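Outer membrane protein SusF (Bacteroides thetaiotaomicron, PDB 4FE9) binds starch at the cell surface through its carbohydrate-binding modules, before the polysaccharide is taken into the periplasm for degradation. Local coordinates at residues A210-D219 / V225-A236; T160-Q168 / I200-T208. All coordinates share one frame; numbering follows the deposited sequence.

Followed from the N terminus, the chain reaches contact 2 first: it ties the loop 160-168, after strand 153-157, to the hairpin 200-205 within 200-208, closing a loop that includes strands 179-186 and 191-196. Contact 1 opens almost at once, as 210-219, in the loop before strand 222-224, is met by 225-236 after only five residues and so is tied to the edge strand 233-234. The two loops lie in series and neither nest nor cross. The centres of the two contacts are about 17 Å apart within carbohydrate-binding module 1, and both touch the chain B glucose: contact 2 supplies the tryptophans of the pocket, contact 1 an aspartate and an alanine.

Contact 1. Residues A210-D219 / V225-A236; sequences ALGSSVDGDD and VSWTNAGAINTA. With GLC (alpha-D-glucopyranose), chain B.
Asp216 reaches across to the backbone of Ala232 and, with the same carboxylate, holds a sugar. Its CG lies anti to the backbone N (chi1 -165°), which swings Asp216 OD1 to 2.7 Å from Ala232 N, a bond made on the anti lone pair. OD1 also accepts from O2 of the chain B glucose, while Asp216 OD2 takes the glucose O3 at 2.6 Å; two neighbouring hydroxyls suit the two oxygens of an aspartate. Ala232 is small enough to set its CB beside OD1 and the sugar without blocking either. Ala232 O receives Gly217 N (2.7 Å), in the type II turn Val215-Asp218, where the positive phi of Gly217 suits glycine. Just before the turn in sequence, Ser213 and Gly231 form an antiparallel hydrogen-bonded pair, and a side chain on Gly231 would run into Asp216 CA. Ser213 OG, between its backbone N and carbonyl carbon (chi1 57°), donates to Val215 O at 2.7 Å, reaching it from the face opposite to Asp218 N. Losing this hydroxyl, as with an alanine here, is likely to leave Val215 O with one donor fewer and the turn carrying Asp216 less firmly set. Earlier in both segments, Gly212 forms a second such pair with Ser226, and Leu211 lays CD2 against Trp227 CB (3.7 Å) and CB against Val225 CG1, an apolar patch that continues onto Phe245. Since OD1 is shared between a backbone N-H and a sugar hydroxyl, the protein bond probably fixes the carboxylate's rotation for the glucan, in a site where Asp158 and Asn191 also hydrogen-bond the sugar.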
loop_
_atom_site.group_PDB
_atom_site.type_symbol
_atom_site.label_atom_id
_atom_site.label_comp_id
_atom_site.label_asym_id
_atom_site.label_seq_id
_atom_site.Cartn_x
_atom_site.Cartn_y
_atom_site.Cartn_z
ATOM N N ALA A 210 -7.756 -24.960 11.791
ATOM C CA ALA A 210 -6.907 -23.769 11.711
ATOM C C ALA A 210 -6.584 -23.336 10.305
ATOM O O ALA A 210 -6.216 -24.160 9.463
ATOM C CB ALA A 210 -5.606 -23.996 12.472
ATOM N N LEU A 211 -6.485 -22.031 10.118
ATOM C CA LEU A 211 -5.732 -21.485 9.035
ATOM C C LEU A 211 -4.438 -20.896 9.573
ATOM O O LEU A 211 -4.440 -20.188 10.590
ATOM C CB LEU A 211 -6.528 -20.395 8.328
ATOM C CG LEU A 211 -7.956 -20.827 7.919
ATOM C CD1 LEU A 211 -8.732 -19.632 7.493
ATOM C CD2 LEU A 211 -7.891 -21.863 6.768
ATOM N N GLY A 212 -3.350 -21.088 8.847
ATOM C CA GLY A 212 -2.035 -20.631 9.348
ATOM C C GLY A 212 -1.003 -20.605 8.284
ATOM O O GLY A 212 -1.274 -20.188 7.171
ATOM N N SER A 213 0.233 -20.893 8.644
ATOM C CA SER A 213 1.286 -20.897 7.631
ATOM C C SER A 213 1.765 -22.309 7.367
ATOM O O SER A 213 1.434 -23.235 8.114
ATOM C CB SER A 213 2.446 -20.009 8.030
ATOM O OG SER A 213 2.969 -20.418 9.276
ATOM N N SER A 214 2.490 -22.481 6.261
ATOM C CA SER A 214 3.090 -23.762 5.938
ATOM C C SER A 214 4.071 -24.213 7.018
ATOM O O SER A 214 4.147 -25.383 7.334
ATOM C CB SER A 214 3.814 -23.671 4.612
ATOM O OG SER A 214 3.097 -24.404 3.669
ATOM N N VAL A 215 4.919 -23.292 7.452
ATOM C CA VAL A 215 5.935 -23.571 8.459
ATOM C C VAL A 215 5.469 -23.069 9.834
ATOM O O VAL A 215 5.048 -21.915 9.965
ATOM C CB VAL A 215 7.246 -22.823 8.089
ATOM C CG1 VAL A 215 8.256 -22.908 9.226
ATOM C CG2 VAL A 215 7.823 -23.391 6.760
ATOM N N ASP A 216 5.524 -23.932 10.843
ATOM C CA ASP A 216 5.201 -23.518 12.215
ATOM C C ASP A 216 6.185 -22.463 12.719
ATOM O O ASP A 216 7.372 -22.637 12.619
ATOM C CB ASP A 216 5.149 -24.731 13.161
ATOM C CG ASP A 216 4.471 -24.407 14.502
ATOM O OD1 ASP A 216 3.496 -23.611 14.525
ATOM O OD2 ASP A 216 4.938 -24.917 15.546
ATOM N N GLY A 217 5.671 -21.293 13.048
ATOM C CA GLY A 217 6.488 -20.220 13.569
ATOM C C GLY A 217 7.021 -19.315 12.482
ATOM O O GLY A 217 7.913 -18.517 12.729
ATOM N N ASP A 218 6.506 -19.466 11.253
ATOM C CA ASP A 218 6.888 -18.576 10.124
ATOM C C ASP A 218 7.003 -17.128 10.605
ATOM O O ASP A 218 6.049 -16.568 11.154
ATOM C CB ASP A 218 5.833 -18.661 9.019
ATOM C CG ASP A 218 6.183 -17.803 7.788
ATOM O OD1 ASP A 218 5.904 -18.249 6.668
ATOM O OD2 ASP A 218 6.555 -16.632 7.955
ATOM N N ASP A 219 8.129 -16.488 10.316
ATOM C CA ASP A 219 8.322 -15.113 10.762
ATOM C C ASP A 219 8.532 -14.167 9.616
ATOM O O ASP A 219 9.056 -13.088 9.791
ATOM C CB ASP A 219 9.455 -14.993 11.818
ATOM C CG ASP A 219 10.820 -15.464 11.292
ATOM O OD1 ASP A 219 10.931 -15.776 10.081
ATOM O OD2 ASP A 219 11.781 -15.550 12.107
ATOM N N VAL A 225 -1.400 -18.433 3.258
ATOM C CA VAL A 225 -2.125 -19.165 4.286
ATOM C C VAL A 225 -2.302 -20.604 3.896
ATOM O O VAL A 225 -2.767 -20.890 2.804
ATOM C CB VAL A 225 -3.508 -18.531 4.500
ATOM C CG1 VAL A 225 -4.327 -19.344 5.525
ATOM C CG2 VAL A 225 -3.344 -17.096 4.933
ATOM N N SER A 226 -2.159 -21.497 4.863
ATOM C CA SER A 226 -2.359 -22.895 4.641
ATOM C C SER A 226 -3.593 -23.390 5.415
ATOM O O SER A 226 -3.892 -22.881 6.512
ATOM C CB SER A 226 -1.126 -23.662 5.118
ATOM O OG SER A 226 -1.423 -25.035 5.231
ATOM N N TRP A 227 -4.307 -24.353 4.841
ATOM C CA TRP A 227 -5.446 -24.950 5.500
ATOM C C TRP A 227 -5.238 -26.399 5.742
ATOM O O TRP A 227 -6.184 -27.129 6.018
ATOM C CB TRP A 227 -6.743 -24.739 4.689
ATOM C CG TRP A 227 -6.639 -25.163 3.241
ATOM C CD1 TRP A 227 -6.881 -26.410 2.724
ATOM C CD2 TRP A 227 -6.365 -24.319 2.137
ATOM N NE1 TRP A 227 -6.751 -26.385 1.357
ATOM C CE2 TRP A 227 -6.462 -25.107 0.970
ATOM C CE3 TRP A 227 -5.986 -22.971 2.015
ATOM C CZ2 TRP A 227 -6.225 -24.599 -0.280
ATOM C CZ3 TRP A 227 -5.783 -22.473 0.786
ATOM C CH2 TRP A 227 -5.823 -23.310 -0.361
ATOM N N THR A 228 -4.002 -26.854 5.588
ATOM C CA THR A 228 -3.715 -28.268 5.745
ATOM C C THR A 228 -2.615 -28.532 6.766
ATOM O O THR A 228 -1.464 -28.230 6.524
ATOM C CB THR A 228 -3.324 -28.935 4.398
ATOM O OG1 THR A 228 -4.206 -28.476 3.352
ATOM C CG2 THR A 228 -3.455 -30.469 4.529
ATOM N N ASN A 229 -2.999 -29.031 7.926
ATOM C CA ASN A 229 -2.093 -29.099 9.081
ATOM C C ASN A 229 -1.351 -27.797 9.363
ATOM O O ASN A 229 -0.134 -27.810 9.507
ATOM C CB ASN A 229 -1.046 -30.197 8.868
ATOM C CG ASN A 229 -1.583 -31.570 9.171
ATOM O OD1 ASN A 229 -1.881 -32.353 8.252
ATOM N ND2 ASN A 229 -1.773 -31.863 10.462
ATOM N N ALA A 230 -2.063 -26.680 9.343
ATOM C CA ALA A 230 -1.436 -25.370 9.363
ATOM C C ALA A 230 -0.614 -25.198 10.634
ATOM O O ALA A 230 -1.018 -25.658 11.698
ATOM C CB ALA A 230 -2.475 -24.269 9.259
ATOM N N GLY A 231 0.585 -24.638 10.471
ATOM C CA GLY A 231 1.385 -24.123 11.573
ATOM C C GLY A 231 0.936 -22.755 12.042
ATOM O O GLY A 231 0.251 -22.042 11.318
ATOM N N ALA A 232 1.488 -22.322 13.177
ATOM C CA ALA A 232 1.271 -20.976 13.682
ATOM C C ALA A 232 2.108 -19.932 12.945
ATOM O O ALA A 232 3.244 -20.200 12.500
ATOM C CB ALA A 232 1.525 -20.927 15.193
ATOM N N ILE A 233 1.498 -18.783 12.686
ATOM C CA ILE A 233 2.217 -17.673 12.141
ATOM C C ILE A 233 2.847 -16.898 13.287
ATOM O O ILE A 233 2.207 -16.687 14.352
ATOM C CB ILE A 233 1.289 -16.747 11.362
ATOM C CG1 ILE A 233 0.552 -17.515 10.222
ATOM C CG2 ILE A 233 2.050 -15.526 10.858
ATOM C CD1 ILE A 233 -0.664 -16.787 9.666
ATOM N N ASN A 234 4.073 -16.422 13.083
ATOM C CA ASN A 234 4.673 -15.541 14.069
ATOM C C ASN A 234 4.590 -14.061 13.666
ATOM O O ASN A 234 4.845 -13.711 12.531
ATOM C CB ASN A 234 6.132 -15.953 14.367
ATOM C CG ASN A 234 6.687 -15.236 15.563
ATOM O OD1 ASN A 234 7.117 -14.109 15.436
ATOM N ND2 ASN A 234 6.335 -15.725 16.734
ATOM N N THR A 235 4.247 -13.184 14.608
ATOM C CA THR A 235 4.131 -11.755 14.265
ATOM C C THR A 235 5.448 -11.149 13.813
ATOM O O THR A 235 5.446 -10.170 13.085
ATOM C CB THR A 235 3.549 -10.899 15.413
ATOM O OG1 THR A 235 4.373 -11.042 16.587
ATOM C CG2 THR A 235 2.204 -11.362 15.728
ATOM N N ALA A 236 6.571 -11.707 14.276
ATOM C CA ALA A 236 7.910 -11.129 13.989
ATOM C C ALA A 236 8.131 -9.729 14.591
ATOM O O ALA A 236 9.259 -9.378 14.965
ATOM C CB ALA A 236 8.218 -11.124 12.478
HETATM C C1 GLC B . 1.549 -22.615 18.807
HETATM C C2 GLC B . 2.709 -22.949 17.917
HETATM C C3 GLC B . 3.822 -23.606 18.706
HETATM C C4 GLC B . 4.146 -22.814 19.965
HETATM C C5 GLC B . 3.135 -22.159 20.567
HETATM C C6 GLC B . 3.450 -21.371 21.808
HETATM O O2 GLC B . 2.255 -23.847 16.892
HETATM O O3 GLC B . 4.952 -23.731 17.852
HETATM O O4 GLC B . 5.053 -23.432 20.923
HETATM O O5 GLC B . 1.968 -21.727 19.818
HETATM O O6 GLC B . 3.897 -20.080 21.389
HETATM O O HOH W 1 -5.183 -26.754 9.364
#

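Contact 2. Residues T160-Q168 / I200-T208; sequences TGWDGNSAQ and INGNDIDWT. With GLC (alpha-D-glucopyranose), chain C; GLC (alpha-D-glucopyranose), chain D; GLC (alpha-D-glucopyranose), chain B; EDO (1,2-ethanediol), chain G.
The aromatic platform of the glucan pocket in carbohydrate-binding module 1 is built here from Trp162 and Trp207, whose side chains run about at right angles, though the ring planes do not. They touch where Trp162 CE3 comes 4.0 Å from Trp207 CZ3, and Trp162 O lies in the plane of the Trp207 ring at its edge, 3.7 Å from Trp207 CH2. Each indole gives a face to sugar. Over Trp162 sits C6 of the chain C glucose, 3.4 Å above the plane, and over Trp207 lie C1 of that glucose and C4 of the chain D glucose. Flat, apolar indoles suit the C-H groups of consecutive glucoses, and their different tilts are consistent with a starch-binding surface that follows the turning glucan. The Trp162 N-H is engaged by Asp158, while Ile205 CG2 backs the other face of Trp207.

The hairpin that leads into Trp207 turns through a type II' beta turn, Asn201-Asp204, with Gly202 at its positive-phi position. From this turn Asn203, its CG anti to the backbone N (chi1 -162°), sends OD1 into the loop 160-168 to accept Asn165 N at 2.9 Å, in the carbonyl plane and on a lone pair, with an N-H...O angle of 165°. Asp163 OD1 stays within its own loop, gripped by both Ser166 OG (2.7 Å) and Ser166 N in an Asx motif. Gly164 packs against the turn 201-204, where a CB would strike Gly202 O, so only glycine fits. Beside it Ile205 lays CD1 3.5 Å from Asp163 C, and Ile200 CD1 meets Ala167 CB at 3.9 Å.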
loop_
_atom_site.group_PDB
_atom_site.type_symbol
_atom_site.label_atom_id
_atom_site.label_comp_id
_atom_site.label_asym_id
_atom_site.label_seq_id
_atom_site.Cartn_x
_atom_site.Cartn_y
_atom_site.Cartn_z
ATOM N N THR A 160 -3.514 -13.505 22.894
ATOM C CA THR A 160 -4.871 -13.577 23.369
ATOM C C THR A 160 -5.011 -14.611 24.485
ATOM O O THR A 160 -5.906 -14.496 25.302
ATOM C CB THR A 160 -5.910 -13.943 22.214
ATOM O OG1 THR A 160 -5.714 -15.312 21.784
ATOM C CG2 THR A 160 -5.773 -12.989 21.015
ATOM N N GLY A 161 -4.276 -15.718 24.367
ATOM C CA GLY A 161 -4.649 -16.961 25.040
ATOM C C GLY A 161 -5.294 -17.937 24.066
ATOM O O GLY A 161 -6.154 -17.562 23.276
ATOM N N TRP A 162 -4.821 -19.174 24.067
ATOM C CA TRP A 162 -5.267 -20.136 23.089
ATOM C C TRP A 162 -6.622 -20.770 23.495
ATOM O O TRP A 162 -6.697 -21.949 23.738
ATOM C CB TRP A 162 -4.185 -21.208 22.869
ATOM C CG TRP A 162 -2.899 -20.656 22.284
ATOM C CD1 TRP A 162 -1.819 -20.173 22.980
ATOM C CD2 TRP A 162 -2.560 -20.541 20.888
ATOM N NE1 TRP A 162 -0.846 -19.731 22.094
ATOM C CE2 TRP A 162 -1.264 -19.987 20.811
ATOM C CE3 TRP A 162 -3.225 -20.862 19.696
ATOM C CZ2 TRP A 162 -0.595 -19.802 19.585
ATOM C CZ3 TRP A 162 -2.587 -20.599 18.479
ATOM C CH2 TRP A 162 -1.295 -20.069 18.433
ATOM N N ASP A 163 -7.703 -19.972 23.499
ATOM C CA ASP A 163 -9.035 -20.531 23.757
ATOM C C ASP A 163 -10.201 -19.719 23.141
ATOM O O ASP A 163 -10.007 -18.625 22.618
ATOM C CB ASP A 163 -9.242 -20.737 25.240
ATOM C CG ASP A 163 -9.111 -19.440 26.032
ATOM O OD1 ASP A 163 -9.865 -18.476 25.753
ATOM O OD2 ASP A 163 -8.214 -19.362 26.891
ATOM N N GLY A 164 -11.347 -20.360 23.013
ATOM C CA GLY A 164 -12.461 -19.743 22.319
ATOM C C GLY A 164 -12.836 -18.393 22.910
ATOM O O GLY A 164 -13.066 -17.431 22.169
ATOM N N ASN A 165 -12.896 -18.308 24.246
ATOM C CA ASN A 165 -13.335 -17.058 24.903
ATOM C C ASN A 165 -12.436 -15.887 24.605
ATOM O O ASN A 165 -12.878 -14.763 24.634
ATOM C CB ASN A 165 -13.471 -17.219 26.435
ATOM C CG ASN A 165 -14.604 -18.162 26.835
ATOM O OD1 ASN A 165 -15.618 -18.291 26.123
ATOM N ND2 ASN A 165 -14.402 -18.885 27.945
ATOM N N SER A 166 -11.150 -16.149 24.366
ATOM C CA SER A 166 -10.173 -15.051 24.134
ATOM C C SER A 166 -10.035 -14.659 22.656
ATOM O O SER A 166 -9.300 -13.710 22.329
ATOM C CB SER A 166 -8.801 -15.421 24.685
ATOM O OG SER A 166 -8.922 -15.988 25.974
ATOM N N ALA A 167 -10.648 -15.437 21.766
ATOM C CA ALA A 167 -10.470 -15.210 20.304
ATOM C C ALA A 167 -10.917 -13.811 19.908
ATOM O O ALA A 167 -11.850 -13.305 20.450
ATOM C CB ALA A 167 -11.215 -16.256 19.506
ATOM N N GLN A 168 -10.128 -13.130 19.101
ATOM C CA GLN A 168 -10.464 -11.785 18.692
ATOM C C GLN A 168 -10.959 -11.734 17.253
ATOM O O GLN A 168 -10.298 -12.253 16.354
ATOM C CB GLN A 168 -9.262 -10.877 18.864
ATOM C CG GLN A 168 -8.971 -10.568 20.355
ATOM C CD GLN A 168 -7.767 -9.652 20.536
ATOM O OE1 GLN A 168 -7.471 -8.831 19.670
ATOM N NE2 GLN A 168 -7.123 -9.732 21.710
ATOM N N ILE A 200 -15.099 -22.431 16.158
ATOM C CA ILE A 200 -15.051 -21.950 17.545
ATOM C C ILE A 200 -16.429 -22.032 18.172
ATOM O O ILE A 200 -17.369 -21.413 17.683
ATOM C CB ILE A 200 -14.552 -20.500 17.599
ATOM C CG1 ILE A 200 -13.101 -20.431 17.102
ATOM C CG2 ILE A 200 -14.631 -19.930 19.062
ATOM C CD1 ILE A 200 -12.522 -19.080 17.234
ATOM N N ASN A 201 -16.581 -22.896 19.166
ATOM C CA ASN A 201 -17.882 -23.087 19.818
ATOM C C ASN A 201 -17.774 -22.875 21.329
ATOM O O ASN A 201 -17.132 -23.652 22.007
ATOM C CB ASN A 201 -18.414 -24.489 19.510
ATOM C CG ASN A 201 -18.684 -24.698 18.004
ATOM O OD1 ASN A 201 -19.574 -24.072 17.447
ATOM N ND2 ASN A 201 -17.808 -25.431 17.336
ATOM N N GLY A 202 -18.271 -21.737 21.817
ATOM C CA GLY A 202 -17.983 -21.319 23.190
ATOM C C GLY A 202 -16.488 -21.138 23.409
ATOM O O GLY A 202 -15.820 -20.475 22.624
ATOM N N ASN A 203 -15.953 -21.756 24.458
ATOM C CA ASN A 203 -14.526 -21.690 24.708
ATOM C C ASN A 203 -13.731 -22.683 23.857
ATOM O O ASN A 203 -12.499 -22.672 23.884
ATOM C CB ASN A 203 -14.215 -21.927 26.191
ATOM C CG ASN A 203 -12.834 -21.444 26.572
ATOM O OD1 ASN A 203 -12.426 -20.354 26.206
ATOM N ND2 ASN A 203 -12.083 -22.296 27.234
ATOM N N ASP A 204 -14.428 -23.612 23.208
ATOM C CA ASP A 204 -13.745 -24.714 22.510
ATOM C C ASP A 204 -13.338 -24.318 21.078
ATOM O O ASP A 204 -14.100 -23.626 20.361
ATOM C CB ASP A 204 -14.633 -25.967 22.486
ATOM C CG ASP A 204 -14.018 -27.128 21.644
ATOM O OD1 ASP A 204 -13.044 -27.749 22.114
ATOM O OD2 ASP A 204 -14.523 -27.408 20.506
ATOM N N ILE A 205 -12.125 -24.713 20.683
ATOM C CA ILE A 205 -11.618 -24.464 19.341
ATOM C C ILE A 205 -11.285 -25.813 18.695
ATOM O O ILE A 205 -10.690 -26.689 19.339
ATOM C CB ILE A 205 -10.335 -23.636 19.399
ATOM C CG1 ILE A 205 -10.592 -22.307 20.096
ATOM C CG2 ILE A 205 -9.726 -23.452 17.975
ATOM C CD1 ILE A 205 -9.339 -21.392 20.222
ATOM N N ASP A 206 -11.775 -26.026 17.473
ATOM C CA ASP A 206 -11.435 -27.229 16.724
ATOM C C ASP A 206 -10.114 -26.993 16.012
ATOM O O ASP A 206 -10.045 -26.270 14.997
ATOM C CB ASP A 206 -12.538 -27.562 15.714
ATOM C CG ASP A 206 -12.288 -28.864 14.993
ATOM O OD1 ASP A 206 -11.122 -29.371 15.012
ATOM O OD2 ASP A 206 -13.275 -29.444 14.505
ATOM N N TRP A 207 -9.043 -27.452 16.644
ATOM C CA TRP A 207 -7.697 -27.204 16.137
ATOM C C TRP A 207 -7.477 -27.716 14.728
ATOM O O TRP A 207 -6.608 -27.225 14.037
ATOM C CB TRP A 207 -6.649 -27.821 17.082
ATOM C CG TRP A 207 -6.795 -27.304 18.492
ATOM C CD1 TRP A 207 -7.165 -28.016 19.596
ATOM C CD2 TRP A 207 -6.651 -25.950 18.912
ATOM N NE1 TRP A 207 -7.188 -27.192 20.705
ATOM C CE2 TRP A 207 -6.866 -25.919 20.310
ATOM C CE3 TRP A 207 -6.256 -24.769 18.259
ATOM C CZ2 TRP A 207 -6.722 -24.748 21.065
ATOM C CZ3 TRP A 207 -6.094 -23.617 19.012
ATOM C CH2 TRP A 207 -6.379 -23.602 20.390
ATOM N N THR A 208 -8.176 -28.792 14.344
ATOM C CA THR A 208 -8.047 -29.294 12.973
ATOM C C THR A 208 -8.542 -28.274 11.923
ATOM O O THR A 208 -8.293 -28.434 10.745
ATOM C CB THR A 208 -8.772 -30.640 12.755
ATOM O OG1 THR A 208 -10.187 -30.434 12.850
ATOM C CG2 THR A 208 -8.338 -31.675 13.783
HETATM C C1 GLC C . -2.845 -25.271 19.666
HETATM C C2 GLC C . -2.427 -24.698 18.318
HETATM C C3 GLC C . -0.901 -24.632 18.236
HETATM C C4 GLC C . -0.374 -23.794 19.383
HETATM C C5 GLC C . -0.890 -24.332 20.713
HETATM C C6 GLC C . -0.501 -23.361 21.814
HETATM O O2 GLC C . -2.882 -25.570 17.275
HETATM O O3 GLC C . -0.550 -24.029 17.000
HETATM O O4 GLC C . 1.043 -23.786 19.386
HETATM O O5 GLC C . -2.350 -24.423 20.714
HETATM O O6 GLC C . -0.837 -23.937 23.054
HETATM C C1 GLC D . -3.391 -30.457 20.708
HETATM C C2 GLC D . -3.570 -30.015 19.259
HETATM C C3 GLC D . -2.786 -28.753 19.040
HETATM C C4 GLC D . -3.182 -27.656 20.020
HETATM C C5 GLC D . -3.175 -28.164 21.453
HETATM C C6 GLC D . -3.877 -27.143 22.363
HETATM O O2 GLC D . -3.030 -31.015 18.392
HETATM O O3 GLC D . -3.001 -28.260 17.734
HETATM O O4 GLC D . -2.254 -26.556 19.810
HETATM O O5 GLC D . -3.908 -29.408 21.551
HETATM O O6 GLC D . -3.432 -27.333 23.705
HETATM C C1 GLC B . 1.549 -22.615 18.807
HETATM C C2 GLC B . 2.709 -22.949 17.917
HETATM C C3 GLC B . 3.822 -23.606 18.706
HETATM C C4 GLC B . 4.146 -22.814 19.965
HETATM C C5 GLC B . 3.135 -22.159 20.567
HETATM C C6 GLC B . 3.450 -21.371 21.808
HETATM O O2 GLC B . 2.255 -23.847 16.892
HETATM O O3 GLC B . 4.952 -23.731 17.852
HETATM O O4 GLC B . 5.053 -23.432 20.923
HETATM O O5 GLC B . 1.968 -21.727 19.818
HETATM O O6 GLC B . 3.897 -20.080 21.389
HETATM C C1 EDO G . -9.502 -25.161 23.162
HETATM O O1 EDO G . -10.535 -25.966 22.550
HETATM C C2 EDO G . -10.102 -24.056 24.016
HETATM O O2 EDO G . -10.354 -24.513 25.355
#